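Local coordinates for acyl-CoA dehydrogenase domain protein Tcur3483 (Thermomonospora curvata, PDB 6WY9) that binds flavin adenine dinucleotide, held here in its dihydro form, and probably oxidises the CH-CH group of its donors, as other acyl-CoA dehydrogenases do, at residues L105-F109 with V110-T114; P133-S137 with G138-F142; A281-D285 with N286-E290. All blocks are in the same frame, centred on the assembly; numbering follows the deposited sequence.

Interaction 1. Residues L105-F109 with V110-T114; sequences LPFPF and VTVNT
The N-cap position at the start of helix 109-122, in the N-terminal domain of the acyl-CoA dehydrogenase fold, brings Pro-108 against Val-112 and Phe-109 against Asn-113. Pro-108 is also the centre of an inverse gamma turn, in which Phe-109 N reaches back to Phe-107 O at 2.8 Å. Proline is tolerated at the N-cap, where no N-H is needed, and its carbonyl accepts the first helical bond. Val-112 N donates to Pro-108 O over 2.9 Å, nearly in line with the C=O bond (167° at the oxygen). One residue on, Asn-113 N binds Phe-109 O at 2.7 Å, with the donor tilted a little from the carbonyl plane. This first turn is not quite regular, since a wider pi-type turn runs through residues 110-114.

The Pro-108 ring and Val-112 lie side by side and point the same way, with Pro-108 CG 4.0 Å from Val-112 CG2. That valine branch stands beside its own backbone N because CG1 takes the anti place (chi1 163°). The proline also packs on Phe-62 and Val-66 of helix 62-71, an apolar setting that suits its ring. Phe-97 of helix 90-103 packs edge-to-face with Phe-107. Val-110, on the same first turn, brings its side chain to about 4 Å from that of the FAD-binding Ile-144 and about 6 Å from the dihydroflavin cofactor, so the N-terminal end of the helix lies close to the flavin site. Phe-107 swings out with CG anti to its backbone N (chi1 -172°) and crosses Asn-113 at about a right angle, ring and amide planes inclined to each other. There Asn-113 OD1 comes to the ring edge, near its plane, 3.9 Å from Phe-107 CE1.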
ATOM      1  N   LEU A 105     -26.375  19.486   7.811  1.00 73.52           N
ATOM      2  CA  LEU A 105     -27.081  19.430   9.072  1.00 76.53           C
ATOM      3  C   LEU A 105     -26.704  18.165   9.833  1.00 79.47           C
ATOM      4  O   LEU A 105     -26.342  17.149   9.232  1.00 78.69           O
ATOM      5  CB  LEU A 105     -28.588  19.470   8.845  1.00 75.87           C
ATOM      6  CG  LEU A 105     -29.109  20.732   8.140  1.00 78.95           C
ATOM      7  CD1 LEU A 105     -30.634  20.730   8.005  1.00 78.63           C
ATOM      8  CD2 LEU A 105     -28.620  22.009   8.832  1.00 82.12           C
ATOM      9  N   PRO A 106     -26.722  18.229  11.154  1.00 83.47           N
ATOM     10  CA  PRO A 106     -26.509  17.020  11.944  1.00 84.24           C
ATOM     11  C   PRO A 106     -27.816  16.260  12.066  1.00 80.73           C
ATOM     12  O   PRO A 106     -28.892  16.855  12.152  1.00 83.77           O
ATOM     13  CB  PRO A 106     -26.050  17.569  13.297  1.00 87.97           C
ATOM     14  CG  PRO A 106     -26.785  18.869  13.401  1.00 88.55           C
ATOM     15  CD  PRO A 106     -26.799  19.438  11.990  1.00 87.04           C
ATOM     16  N   PHE A 107     -27.719  14.934  12.042  1.00 72.43           N
ATOM     17  CA  PHE A 107     -28.855  14.039  12.174  1.00 63.95           C
ATOM     18  C   PHE A 107     -28.641  13.142  13.388  1.00 60.47           C
ATOM     19  O   PHE A 107     -27.507  12.732  13.641  1.00 59.13           O
ATOM     20  CB  PHE A 107     -29.003  13.190  10.911  1.00 60.18           C
ATOM     21  CG  PHE A 107     -30.254  12.364  10.870  1.00 58.05           C
ATOM     22  CD1 PHE A 107     -30.299  11.124  11.482  1.00 57.86           C
ATOM     23  CD2 PHE A 107     -31.360  12.798  10.160  1.00 56.48           C
ATOM     24  CE1 PHE A 107     -31.434  10.347  11.433  1.00 58.99           C
ATOM     25  CE2 PHE A 107     -32.507  12.029  10.108  1.00 56.86           C
ATOM     26  CZ  PHE A 107     -32.547  10.800  10.739  1.00 58.69           C
ATOM     27  N   PRO A 108     -29.680  12.852  14.180  1.00 60.42           N
ATOM     28  CA  PRO A 108     -29.453  12.048  15.399  1.00 62.12           C
ATOM     29  C   PRO A 108     -29.342  10.559  15.089  1.00 62.11           C
ATOM     30  O   PRO A 108     -30.189   9.747  15.495  1.00 60.66           O
ATOM     31  CB  PRO A 108     -30.688  12.381  16.238  1.00 63.28           C
ATOM     32  CG  PRO A 108     -31.758  12.604  15.220  1.00 61.59           C
ATOM     33  CD  PRO A 108     -31.090  13.282  14.058  1.00 59.25           C
ATOM     34  N   PHE A 109     -28.291  10.189  14.339  1.00 61.66           N
ATOM     35  CA  PHE A 109     -28.110   8.800  13.910  0.54 62.32           C
ATOM     36  C   PHE A 109     -28.138   7.860  15.113  1.00 64.38           C
ATOM     37  O   PHE A 109     -28.903   6.894  15.173  1.00 66.83           O
ATOM     38  CB  PHE A 109     -26.770   8.623  13.172  0.54 62.41           C
ATOM     39  CG  PHE A 109     -26.719   9.194  11.769  0.54 60.41           C
ATOM     40  CD1 PHE A 109     -27.203   8.478  10.690  0.54 59.56           C
ATOM     41  CD2 PHE A 109     -26.112  10.421  11.526  0.54 59.00           C
ATOM     42  CE1 PHE A 109     -27.127   9.001   9.400  0.54 57.77           C
ATOM     43  CE2 PHE A 109     -26.028  10.941  10.241  0.54 57.62           C
ATOM     44  CZ  PHE A 109     -26.538  10.235   9.185  0.54 57.05           C
ATOM     45  N   VAL A 110     -27.255   8.125  16.075  1.00 63.46           N
ATOM     46  CA  VAL A 110     -27.116   7.220  17.213  1.00 65.78           C
ATOM     47  C   VAL A 110     -28.458   7.010  17.903  1.00 66.66           C
ATOM     48  O   VAL A 110     -28.800   5.893  18.289  1.00 70.64           O
ATOM     49  CB  VAL A 110     -26.049   7.743  18.191  1.00 65.64           C
ATOM     50  CG1 VAL A 110     -26.081   6.978  19.458  1.00 67.24           C
ATOM     51  CG2 VAL A 110     -24.685   7.602  17.575  1.00 67.50           C
ATOM     52  N   THR A 111     -29.231   8.071  18.075  1.00 65.10           N
ATOM     53  CA  THR A 111     -30.453   7.927  18.853  1.00 65.67           C
ATOM     54  C   THR A 111     -31.541   7.239  18.046  1.00 65.08           C
ATOM     55  O   THR A 111     -32.234   6.357  18.561  1.00 64.38           O
ATOM     56  CB  THR A 111     -30.928   9.293  19.346  1.00 64.65           C
ATOM     57  OG1 THR A 111     -29.926   9.845  20.220  1.00 65.51           O
ATOM     58  CG2 THR A 111     -32.253   9.150  20.127  1.00 65.74           C
ATOM     59  N   VAL A 112     -31.668   7.607  16.775  1.00 65.17           N
ATOM     60  CA  VAL A 112     -32.761   7.133  15.940  1.00 67.26           C
ATOM     61  C   VAL A 112     -32.442   5.796  15.300  1.00 69.10           C
ATOM     62  O   VAL A 112     -33.316   4.935  15.202  1.00 70.41           O
ATOM     63  CB  VAL A 112     -33.102   8.202  14.892  1.00 66.59           C
ATOM     64  CG1 VAL A 112     -33.932   7.599  13.746  1.00 67.11           C
ATOM     65  CG2 VAL A 112     -33.892   9.298  15.570  1.00 67.03           C
ATOM     66  N   ASN A 113     -31.193   5.570  14.918  1.00 70.83           N
ATOM     67  CA  ASN A 113     -30.827   4.379  14.167  1.00 74.36           C
ATOM     68  C   ASN A 113     -30.061   3.354  14.960  1.00 76.06           C
ATOM     69  O   ASN A 113     -29.765   2.277  14.437  1.00 78.17           O
ATOM     70  CB  ASN A 113     -30.021   4.787  12.953  1.00 78.18           C
ATOM     71  CG  ASN A 113     -30.894   5.346  11.890  1.00 80.93           C
ATOM     72  OD1 ASN A 113     -31.304   6.507  11.951  1.00 81.13           O
ATOM     73  ND2 ASN A 113     -31.237   4.512  10.924  1.00 83.23           N
ATOM     74  N   THR A 114     -29.737   3.646  16.170  1.00 75.55           N
ATOM     75  CA  THR A 114     -28.930   2.741  16.967  1.00 77.26           C
ATOM     76  C   THR A 114     -29.608   2.349  18.269  1.00 79.50           C
ATOM     77  O   THR A 114     -29.635   1.162  18.628  1.00 80.91           O
ATOM     78  CB  THR A 114     -27.584   3.464  17.188  1.00 76.31           C
ATOM     79  OG1 THR A 114     -26.828   3.414  15.964  1.00 79.73           O
ATOM     80  CG2 THR A 114     -26.822   2.897  18.262  1.00 74.67           C
TER

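Interaction 2. Residues P133-S137 with G138-F142; sequences PGILS and GDIVF
Gly-134, Ile-135, Gly-138 and Asp-139 close helix 125-136 with a Schellman motif. Gly-134 O takes two backbone donors: Asp-139 N at 2.7 Å, in the carbonyl plane, and Ile-140 N at 2.9 Å from well above it. Gly-138 N reaches Ile-135 O at 3.0 Å. Gly-138 has a positive phi, which favours glycine; a side chain on Gly-134 would collide with Ile-140, whose CD1 lies 3.5 Å from Gly-134 CA.

The tight apolar side is built by Ile-135, with CG1 4.1 Å from Ile-140 CB and CD1 4.0 Å from Phe-142 CE1; it crosses both side chains at about a right angle. Toward solvent the contact turns polar and less fixed. Ser-137 OG, held between its backbone N and carbonyl carbon (chi1 57°), lies 2.7 Å from Asp-139 OD2 and 3.0 Å from Pro-133 O. Serine's short hydroxyl arm reaches both acceptors, and its one proton could serve either. The exposed aspartate also forms a long, weak ion pair with Lys-67.

Ile-135 packs on Thr-111 and Val-112 of helix 109-122, Val-141 rests on helix 62-71, and Phe-142 begins strand 142-145 with its ring meeting that of Tyr-186 on strand 186-192.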
ATOM      1  N   PRO A 133     -41.527   7.251  21.592  1.00 82.51           N
ATOM      2  CA  PRO A 133     -42.272   8.395  21.034  1.00 85.56           C
ATOM      3  C   PRO A 133     -41.464   9.685  21.066  1.00 84.22           C
ATOM      4  O   PRO A 133     -41.483  10.454  20.093  1.00 85.87           O
ATOM      5  CB  PRO A 133     -43.531   8.467  21.918  1.00 87.58           C
ATOM      6  CG  PRO A 133     -43.617   7.117  22.596  1.00 86.81           C
ATOM      7  CD  PRO A 133     -42.181   6.708  22.803  1.00 83.62           C
ATOM      8  N   GLY A 134     -40.737   9.932  22.157  1.00 81.81           N
ATOM      9  CA  GLY A 134     -39.944  11.141  22.260  1.00 79.70           C
ATOM     10  C   GLY A 134     -38.739  11.105  21.355  1.00 77.41           C
ATOM     11  O   GLY A 134     -38.297  12.146  20.857  1.00 77.54           O
ATOM     12  N   ILE A 135     -38.195   9.915  21.110  1.00 75.27           N
ATOM     13  CA  ILE A 135     -37.176   9.801  20.072  1.00 72.39           C
ATOM     14  C   ILE A 135     -37.774  10.195  18.726  1.00 75.32           C
ATOM     15  O   ILE A 135     -37.249  11.058  18.012  1.00 74.59           O
ATOM     16  CB  ILE A 135     -36.598   8.377  20.032  1.00 69.21           C
ATOM     17  CG1 ILE A 135     -35.776   8.100  21.297  1.00 66.49           C
ATOM     18  CG2 ILE A 135     -35.806   8.187  18.728  1.00 66.37           C
ATOM     19  CD1 ILE A 135     -34.992   6.795  21.269  1.00 64.19           C
ATOM     20  N   LEU A 136     -38.899   9.571  18.380  1.00 78.62           N
ATOM     21  CA  LEU A 136     -39.605   9.870  17.144  1.00 81.76           C
ATOM     22  C   LEU A 136     -39.865  11.362  16.992  1.00 83.15           C
ATOM     23  O   LEU A 136     -39.610  11.942  15.931  1.00 83.64           O
ATOM     24  CB  LEU A 136     -40.913   9.080  17.112  1.00 85.34           C
ATOM     25  CG  LEU A 136     -41.755   9.117  15.842  1.00 89.32           C
ATOM     26  CD1 LEU A 136     -41.000   8.539  14.628  1.00 88.46           C
ATOM     27  CD2 LEU A 136     -43.084   8.388  16.089  1.00 92.95           C
ATOM     28  N   SER A 137     -40.398  11.998  18.033  1.00 84.85           N
ATOM     29  CA  SER A 137     -40.788  13.405  17.945  1.00 86.41           C
ATOM     30  C   SER A 137     -39.597  14.347  18.004  1.00 83.93           C
ATOM     31  O   SER A 137     -39.784  15.568  17.988  1.00 84.46           O
ATOM     32  CB  SER A 137     -41.748  13.739  19.078  1.00 88.60           C
ATOM     33  OG  SER A 137     -41.125  13.421  20.313  1.00 86.18           O
ATOM     34  N   GLY A 138     -38.385  13.812  18.083  1.00 81.52           N
ATOM     35  CA  GLY A 138     -37.222  14.650  18.249  1.00 78.82           C
ATOM     36  C   GLY A 138     -37.111  15.306  19.601  1.00 78.20           C
ATOM     37  O   GLY A 138     -36.462  16.345  19.712  1.00 78.51           O
ATOM     38  N   ASP A 139     -37.731  14.739  20.635  1.00 77.47           N
ATOM     39  CA  ASP A 139     -37.636  15.318  21.967  1.00 76.78           C
ATOM     40  C   ASP A 139     -36.648  14.598  22.879  1.00 73.92           C
ATOM     41  O   ASP A 139     -36.257  15.167  23.903  1.00 74.42           O
ATOM     42  CB  ASP A 139     -39.015  15.345  22.643  1.00 80.33           C
ATOM     43  CG  ASP A 139     -39.953  16.339  21.984  1.00 84.55           C
ATOM     44  OD1 ASP A 139     -39.651  17.555  21.991  1.00 84.70           O
ATOM     45  OD2 ASP A 139     -40.973  15.898  21.424  1.00 87.46           O
ATOM     46  N   ILE A 140     -36.232  13.378  22.545  1.00 71.18           N
ATOM     47  CA  ILE A 140     -35.302  12.623  23.373  1.00 67.68           C
ATOM     48  C   ILE A 140     -34.069  12.296  22.549  1.00 64.79           C
ATOM     49  O   ILE A 140     -34.182  11.691  21.472  1.00 64.92           O
ATOM     50  CB  ILE A 140     -35.920  11.323  23.904  1.00 69.01           C
ATOM     51  CG1 ILE A 140     -37.095  11.613  24.827  1.00 71.64           C
ATOM     52  CG2 ILE A 140     -34.844  10.510  24.642  1.00 66.50           C
ATOM     53  CD1 ILE A 140     -37.966  10.410  25.031  1.00 73.45           C
ATOM     54  N   VAL A 141     -32.902  12.664  23.063  1.00 61.07           N
ATOM     55  CA  VAL A 141     -31.636  12.302  22.438  1.00 59.50           C
ATOM     56  C   VAL A 141     -30.811  11.508  23.441  1.00 57.29           C
ATOM     57  O   VAL A 141     -30.842  11.790  24.644  1.00 58.73           O
ATOM     58  CB  VAL A 141     -30.863  13.539  21.926  1.00 60.08           C
ATOM     59  CG1 VAL A 141     -29.384  13.191  21.620  1.00 57.63           C
ATOM     60  CG2 VAL A 141     -31.546  14.119  20.669  1.00 62.04           C
ATOM     61  N   PHE A 142     -30.099  10.495  22.939  1.00 54.52           N
ATOM     62  CA  PHE A 142     -29.295   9.577  23.729  1.00 51.91           C
ATOM     63  C   PHE A 142     -27.828   9.778  23.418  1.00 50.80           C
ATOM     64  O   PHE A 142     -27.467  10.158  22.305  1.00 49.61           O
ATOM     65  CB  PHE A 142     -29.629   8.111  23.436  1.00 52.95           C
ATOM     66  CG  PHE A 142     -30.759   7.542  24.287  1.00 57.19           C
ATOM     67  CD1 PHE A 142     -32.073   7.819  23.979  1.00 60.56           C
ATOM     68  CD2 PHE A 142     -30.492   6.706  25.382  1.00 58.61           C
ATOM     69  CE1 PHE A 142     -33.122   7.295  24.758  1.00 63.53           C
ATOM     70  CE2 PHE A 142     -31.527   6.174  26.155  1.00 61.14           C
ATOM     71  CZ  PHE A 142     -32.850   6.478  25.829  1.00 64.54           C
TER

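Interaction 3. Residues A281-D285 with N286-E290; sequences AWARD and NGVLE
With CG anti to its backbone N (chi1 172°), Trp-282 turns its indole along the helix toward Asn-286, whose CG sits between backbone N and carbonyl carbon (chi1 63°), a torsion that folds the amide back over the ring. Asn-286 ND2 stands above one indole face, nearer the rim than the centre, 3.2 Å from Trp-282 CZ2, with ring and amide planes 73° apart. The other end of the amide makes an Asx turn: Asn-286 OD1 accepts from Val-288 N at 3.0 Å, a role suited to asparagine. The turn lies where helix 263-286 of the C-terminal domain gives way to the loop, and Gly-287 follows with the positive phi that glycine readily adopts. Leu-289 N then donates to Ala-283 O over 2.9 Å, from above the carbonyl plane. Alanine's short side chain lets the loop come close, with Ala-283 CB 3.8 Å from Val-288 CB. A serine in place of Trp-282 takes away the indole and would probably leave the Asn-286 amide freer to turn, with a gap beside Val-288, whose CG2 touches the ring. Backbone of another chain packs on Asn-286 and Val-288. Arg-284 and Asp-285 form a side-on, two-nitrogen salt bridge, NE to OD1 at 2.8 Å and NH2 to OD2 at 3.1 Å, while Arg-284 NH1 bonds the backbone of another chain.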
ATOM      1  N   ALA A 281     -15.401  18.239 -10.486  1.00 39.99           N
ATOM      2  CA  ALA A 281     -15.924  19.446 -11.140  1.00 41.96           C
ATOM      3  C   ALA A 281     -14.973  20.628 -10.962  1.00 43.95           C
ATOM      4  O   ALA A 281     -14.722  21.394 -11.907  1.00 43.38           O
ATOM      5  CB  ALA A 281     -17.313  19.808 -10.575  1.00 42.56           C
ATOM      6  N   TRP A 282     -14.460  20.804  -9.739  1.00 41.45           N
ATOM      7  CA  TRP A 282     -13.518  21.880  -9.446  1.00 41.40           C
ATOM      8  C   TRP A 282     -12.260  21.775 -10.305  1.00 38.69           C
ATOM      9  O   TRP A 282     -11.799  22.779 -10.874  1.00 36.91           O
ATOM     10  CB  TRP A 282     -13.167  21.833  -7.957  1.00 39.89           C
ATOM     11  CG  TRP A 282     -12.069  22.754  -7.480  1.00 38.80           C
ATOM     12  CD1 TRP A 282     -12.202  24.053  -7.022  1.00 39.42           C
ATOM     13  CD2 TRP A 282     -10.691  22.427  -7.374  1.00 37.70           C
ATOM     14  NE1 TRP A 282     -10.967  24.531  -6.650  1.00 39.27           N
ATOM     15  CE2 TRP A 282     -10.030  23.552  -6.846  1.00 39.28           C
ATOM     16  CE3 TRP A 282      -9.940  21.289  -7.693  1.00 37.58           C
ATOM     17  CZ2 TRP A 282      -8.638  23.570  -6.611  1.00 38.94           C
ATOM     18  CZ3 TRP A 282      -8.577  21.302  -7.461  1.00 38.47           C
ATOM     19  CH2 TRP A 282      -7.937  22.436  -6.927  1.00 38.71           C
ATOM     20  N   ALA A 283     -11.697  20.561 -10.417  1.00 35.75           N
ATOM     21  CA  ALA A 283     -10.472  20.372 -11.187  1.00 35.48           C
ATOM     22  C   ALA A 283     -10.722  20.541 -12.673  1.00 37.30           C
ATOM     23  O   ALA A 283      -9.806  20.931 -13.417  1.00 37.61           O
ATOM     24  CB  ALA A 283      -9.863  18.973 -10.901  1.00 34.25           C
ATOM     25  N   ARG A 284     -11.919  20.161 -13.133  1.00 38.50           N
ATOM     26  CA  ARG A 284     -12.315  20.388 -14.517  1.00 39.53           C
ATOM     27  C   ARG A 284     -12.273  21.875 -14.843  1.00 41.05           C
ATOM     28  O   ARG A 284     -11.840  22.278 -15.932  1.00 39.48           O
ATOM     29  CB  ARG A 284     -13.735  19.846 -14.738  1.00 40.21           C
ATOM     30  CG  ARG A 284     -14.354  20.174 -16.165  1.00 41.74           C
ATOM     31  CD  ARG A 284     -15.836  19.906 -16.170  1.00 42.17           C
ATOM     32  NE  ARG A 284     -16.491  20.794 -15.210  1.00 43.14           N
ATOM     33  CZ  ARG A 284     -17.595  20.510 -14.527  1.00 43.75           C
ATOM     34  NH1 ARG A 284     -18.215  19.328 -14.675  1.00 42.51           N
ATOM     35  NH2 ARG A 284     -18.077  21.425 -13.698  1.00 44.19           N
ATOM     36  N   ASP A 285     -12.782  22.700 -13.932  1.00 40.10           N
ATOM     37  CA  ASP A 285     -12.991  24.096 -14.268  1.00 42.51           C
ATOM     38  C   ASP A 285     -11.741  24.945 -14.055  1.00 41.59           C
ATOM     39  O   ASP A 285     -11.705  26.079 -14.527  1.00 43.12           O
ATOM     40  CB  ASP A 285     -14.207  24.637 -13.483  1.00 42.89           C
ATOM     41  CG  ASP A 285     -15.505  24.032 -13.987  1.00 45.43           C
ATOM     42  OD1 ASP A 285     -15.496  23.424 -15.078  1.00 45.48           O
ATOM     43  OD2 ASP A 285     -16.541  24.130 -13.306  1.00 47.04           O
ATOM     44  N   ASN A 286     -10.694  24.437 -13.396  1.00 40.15           N
ATOM     45  CA  ASN A 286      -9.450  25.218 -13.306  1.00 41.11           C
ATOM     46  C   ASN A 286      -8.259  24.557 -13.991  1.00 40.86           C
ATOM     47  O   ASN A 286      -7.125  25.022 -13.820  1.00 41.71           O
ATOM     48  CB  ASN A 286      -9.099  25.534 -11.852  1.00 41.93           C
ATOM     49  CG  ASN A 286      -8.827  24.269 -11.028  1.00 41.02           C
ATOM     50  OD1 ASN A 286      -8.695  23.177 -11.576  1.00 39.02           O
ATOM     51  ND2 ASN A 286      -8.725  24.432  -9.717  1.00 40.01           N
ATOM     52  N   GLY A 287      -8.471  23.464 -14.741  1.00 40.34           N
ATOM     53  CA  GLY A 287      -7.396  22.813 -15.465  1.00 38.39           C
ATOM     54  C   GLY A 287      -6.601  21.796 -14.681  1.00 38.42           C
ATOM     55  O   GLY A 287      -5.722  21.124 -15.264  1.00 36.48           O
ATOM     56  N   VAL A 288      -6.857  21.656 -13.373  1.00 37.57           N
ATOM     57  CA  VAL A 288      -6.154  20.636 -12.611  1.00 35.98           C
ATOM     58  C   VAL A 288      -6.455  19.251 -13.186  1.00 34.93           C
ATOM     59  O   VAL A 288      -5.620  18.344 -13.111  1.00 34.34           O
ATOM     60  CB  VAL A 288      -6.537  20.739 -11.118  1.00 36.64           C
ATOM     61  CG1 VAL A 288      -6.114  19.454 -10.345  1.00 36.39           C
ATOM     62  CG2 VAL A 288      -5.899  22.042 -10.453  1.00 36.03           C
ATOM     63  N   LEU A 289      -7.648  19.061 -13.753  1.00 36.88           N
ATOM     64  CA  LEU A 289      -8.045  17.789 -14.391  1.00 37.09           C
ATOM     65  C   LEU A 289      -7.177  17.408 -15.611  1.00 38.76           C
ATOM     66  O   LEU A 289      -7.139  16.224 -16.012  1.00 38.06           O
ATOM     67  CB  LEU A 289      -9.531  17.867 -14.780  1.00 38.00           C
ATOM     68  CG  LEU A 289     -10.217  16.543 -15.261  1.00 40.23           C
ATOM     69  CD1 LEU A 289     -10.258  15.491 -14.155  1.00 38.17           C
ATOM     70  CD2 LEU A 289     -11.625  16.886 -15.716  1.00 40.53           C
ATOM     71  N   GLU A 290      -6.416  18.352 -16.172  1.00 37.53           N
ATOM     72  CA  GLU A 290      -5.543  18.021 -17.300  1.00 37.56           C
ATOM     73  C   GLU A 290      -4.262  17.325 -16.874  1.00 37.79           C
ATOM     74  O   GLU A 290      -3.524  16.830 -17.740  1.00 37.40           O
ATOM     75  CB  GLU A 290      -5.189  19.294 -18.099  1.00 38.27           C
ATOM     76  CG  GLU A 290      -6.402  19.963 -18.740  1.00 42.19           C
ATOM     77  CD  GLU A 290      -7.068  19.007 -19.722  1.00 48.26           C
ATOM     78  OE1 GLU A 290      -6.767  19.068 -20.942  1.00 50.50           O
ATOM     79  OE2 GLU A 290      -7.838  18.140 -19.249  1.00 50.78           O
TER

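How the interactions relate
From the N terminus, interaction 1 opens helix 109-122, interaction 2 ends the next helix, 125-136, and interaction 3 ends helix 263-286 much later. Each is a local turn closed within ten consecutive residues; they follow in series, and none encloses or crosses another. Interactions 1 and 2, with centres 10 Å apart, touch directly: Thr-111 OG1 probably hydrogen-bonds Phe-142 N at 2.8 Å, tying the start of helix 109-122 to the strand that carries the FAD-binding Ile-144. Interaction 3 stands apart, its nearest atoms about 21 Å from those of interaction 1, at the far end of the C-terminal helices, where it meets other chains of the four-chain assembly.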